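Local coordinates for protein alpha-1,2-mannosidase (PDB 2WW2) that probably hydrolyses alpha-mannosides with inversion of configuration, as a calcium-dependent glycoside hydrolase of family GH92, at residues P542-L547 and Y592-I597. Sequence-based numbering, arbitrary orientation.
Sequences PMIARL and YLYDYI
Leu547 and Tyr594 make the CH-pi part of this contact. The methyl CD1 of Leu547 sits 3.8 Å from the centroid of the Tyr594 ring and 10° off its normal, which places it squarely over one face. The two side chains run past each other in opposite directions, so the phenol end reaches back to the helix, with Tyr594 CZ 3.5 Å from Leu547 CB. There the hydroxyl is hydrogen-bonded to Asp548 OD1, one residue beyond 542-547, which ties the hydroxyl end of the ring to the helix. A leucine here has neither hydroxyl nor ring, and would probably leave the Asp548 carboxylate without this partner and Leu547 CD1 without the flat face it rests on.

Most of the remaining contacts are apolar and gather at Ile597 CD1. Ile597 CG1 lies between the residue's own backbone N and carbonyl carbon (chi1 62°), an orientation that directs CD1 at the helix. CD1 meets Ile544 CG1 at 3.5 Å, tighter than usual for two carbons, and Met543 SD at 3.7 Å, the methionine crossing at about a right angle. Separately, beside this cluster, Leu547 CD1 reaches Leu593 CB, 3.9 Å away.

Helix 600-613 adds Lys602 beside Ile544 and Tyr594, while helix 530-537 packs on Met543. Together these contacts join helix 540-551 to the loop, with its short 3-10 segment, that leads into helix 600-613, an apolar helix-to-loop interface within the largely helical GH92 catalytic domain.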
loop_
_atom_site.group_PDB
_atom_site.type_symbol
_atom_site.label_atom_id
_atom_site.label_comp_id
_atom_site.label_asym_id
_atom_site.label_seq_id
_atom_site.Cartn_x
_atom_site.Cartn_y
_atom_site.Cartn_z
ATOM N N PRO A 542 19.114 -5.284 -17.601
ATOM C CA PRO A 542 18.292 -5.634 -16.452
ATOM C C PRO A 542 18.536 -4.718 -15.254
ATOM O O PRO A 542 17.619 -4.479 -14.469
ATOM C CB PRO A 542 18.736 -7.061 -16.118
ATOM C CG PRO A 542 19.365 -7.566 -17.324
ATOM C CD PRO A 542 19.963 -6.403 -18.038
ATOM N N MET A 543 19.762 -4.219 -15.097
ATOM C CA MET A 543 20.043 -3.315 -13.994
ATOM C C MET A 543 19.350 -1.970 -14.182
ATOM O O MET A 543 18.783 -1.422 -13.244
ATOM C CB MET A 543 21.547 -3.111 -13.769
ATOM C CG MET A 543 21.791 -2.172 -12.589
ATOM S SD MET A 543 23.497 -1.729 -12.288
ATOM C CE MET A 543 24.014 -3.027 -11.211
ATOM N N ILE A 544 19.398 -1.445 -15.398
ATOM C CA ILE A 544 18.707 -0.211 -15.725
ATOM C C ILE A 544 17.200 -0.340 -15.451
ATOM O O ILE A 544 16.560 0.589 -14.944
ATOM C CB ILE A 544 18.929 0.167 -17.200
ATOM C CG1 ILE A 544 20.374 0.619 -17.420
ATOM C CG2 ILE A 544 17.913 1.223 -17.634
ATOM C CD1 ILE A 544 20.814 0.585 -18.885
ATOM N N ALA A 545 16.647 -1.501 -15.774
ATOM C CA ALA A 545 15.220 -1.747 -15.582
ATOM C C ALA A 545 14.868 -1.753 -14.105
ATOM O O ALA A 545 13.832 -1.246 -13.703
ATOM C CB ALA A 545 14.824 -3.071 -16.218
ATOM N N ARG A 546 15.744 -2.316 -13.292
ATOM C CA ARG A 546 15.496 -2.372 -11.866
ATOM C C ARG A 546 15.635 -1.017 -11.191
ATOM O O ARG A 546 14.907 -0.716 -10.240
ATOM C CB ARG A 546 16.378 -3.430 -11.232
ATOM C CG ARG A 546 16.030 -4.787 -11.794
ATOM C CD ARG A 546 16.884 -5.876 -11.217
ATOM N NE ARG A 546 16.748 -5.978 -9.766
ATOM C CZ ARG A 546 17.178 -7.026 -9.073
ATOM N NH1 ARG A 546 17.748 -8.044 -9.709
ATOM N NH2 ARG A 546 17.040 -7.060 -7.754
ATOM N N LEU A 547 16.547 -0.190 -11.698
ATOM C CA LEU A 547 16.664 1.176 -11.217
ATOM C C LEU A 547 15.400 1.923 -11.603
ATOM O O LEU A 547 14.820 2.662 -10.793
ATOM C CB LEU A 547 17.876 1.872 -11.832
ATOM C CG LEU A 547 19.237 1.488 -11.260
ATOM C CD1 LEU A 547 20.315 2.108 -12.135
ATOM C CD2 LEU A 547 19.364 1.969 -9.815
ATOM N N TYR A 592 22.814 7.502 -8.986
ATOM C CA TYR A 592 24.005 7.760 -9.795
ATOM C C TYR A 592 24.452 6.532 -10.569
ATOM O O TYR A 592 25.374 6.629 -11.380
ATOM C CB TYR A 592 25.169 8.266 -8.928
ATOM C CG TYR A 592 24.971 9.700 -8.462
ATOM C CD1 TYR A 592 25.379 10.771 -9.260
ATOM C CD2 TYR A 592 24.347 9.976 -7.251
ATOM C CE1 TYR A 592 25.187 12.087 -8.860
ATOM C CE2 TYR A 592 24.132 11.298 -6.836
ATOM C CZ TYR A 592 24.554 12.344 -7.659
ATOM O OH TYR A 592 24.369 13.655 -7.260
ATOM N N LEU A 593 23.819 5.386 -10.334
ATOM C CA LEU A 593 24.297 4.137 -10.958
ATOM C C LEU A 593 24.083 4.125 -12.475
ATOM O O LEU A 593 24.775 3.416 -13.194
ATOM C CB LEU A 593 23.677 2.904 -10.289
ATOM C CG LEU A 593 24.183 2.606 -8.869
ATOM C CD1 LEU A 593 23.364 1.481 -8.195
ATOM C CD2 LEU A 593 25.640 2.231 -8.904
ATOM N N TYR A 594 23.134 4.909 -12.975
ATOM C CA TYR A 594 22.964 4.993 -14.426
ATOM C C TYR A 594 24.242 5.474 -15.123
ATOM O O TYR A 594 24.427 5.183 -16.297
ATOM C CB TYR A 594 21.833 5.914 -14.815
ATOM C CG TYR A 594 20.435 5.502 -14.370
ATOM C CD1 TYR A 594 19.712 4.531 -15.065
ATOM C CD2 TYR A 594 19.813 6.145 -13.311
ATOM C CE1 TYR A 594 18.412 4.197 -14.693
ATOM C CE2 TYR A 594 18.512 5.809 -12.913
ATOM C CZ TYR A 594 17.823 4.839 -13.607
ATOM O OH TYR A 594 16.536 4.523 -13.223
ATOM N N ASP A 595 25.098 6.202 -14.402
ATOM C CA ASP A 595 26.386 6.702 -14.936
ATOM C C ASP A 595 27.349 5.579 -15.286
ATOM O O ASP A 595 28.298 5.785 -16.053
ATOM C CB ASP A 595 27.112 7.580 -13.911
ATOM C CG ASP A 595 26.603 9.025 -13.859
ATOM O OD1 ASP A 595 25.867 9.470 -14.758
ATOM O OD2 ASP A 595 26.990 9.745 -12.903
ATOM N N TYR A 596 27.133 4.408 -14.687
ATOM C CA TYR A 596 28.049 3.268 -14.806
ATOM C C TYR A 596 27.613 2.274 -15.880
ATOM O O TYR A 596 28.367 1.364 -16.253
ATOM C CB TYR A 596 28.153 2.529 -13.451
ATOM C CG TYR A 596 28.777 3.367 -12.352
ATOM C CD1 TYR A 596 30.060 3.082 -11.874
ATOM C CD2 TYR A 596 28.093 4.448 -11.808
ATOM C CE1 TYR A 596 30.646 3.859 -10.879
ATOM C CE2 TYR A 596 28.667 5.238 -10.816
ATOM C CZ TYR A 596 29.946 4.935 -10.358
ATOM O OH TYR A 596 30.507 5.731 -9.388
ATOM N N ILE A 597 26.382 2.430 -16.361
ATOM C CA ILE A 597 25.802 1.435 -17.239
ATOM C C ILE A 597 25.175 2.072 -18.475
ATOM O O ILE A 597 24.303 1.477 -19.097
ATOM C CB ILE A 597 24.765 0.562 -16.479
ATOM C CG1 ILE A 597 23.604 1.412 -15.972
ATOM C CG2 ILE A 597 25.417 -0.096 -15.293
ATOM C CD1 ILE A 597 22.765 0.716 -14.923
#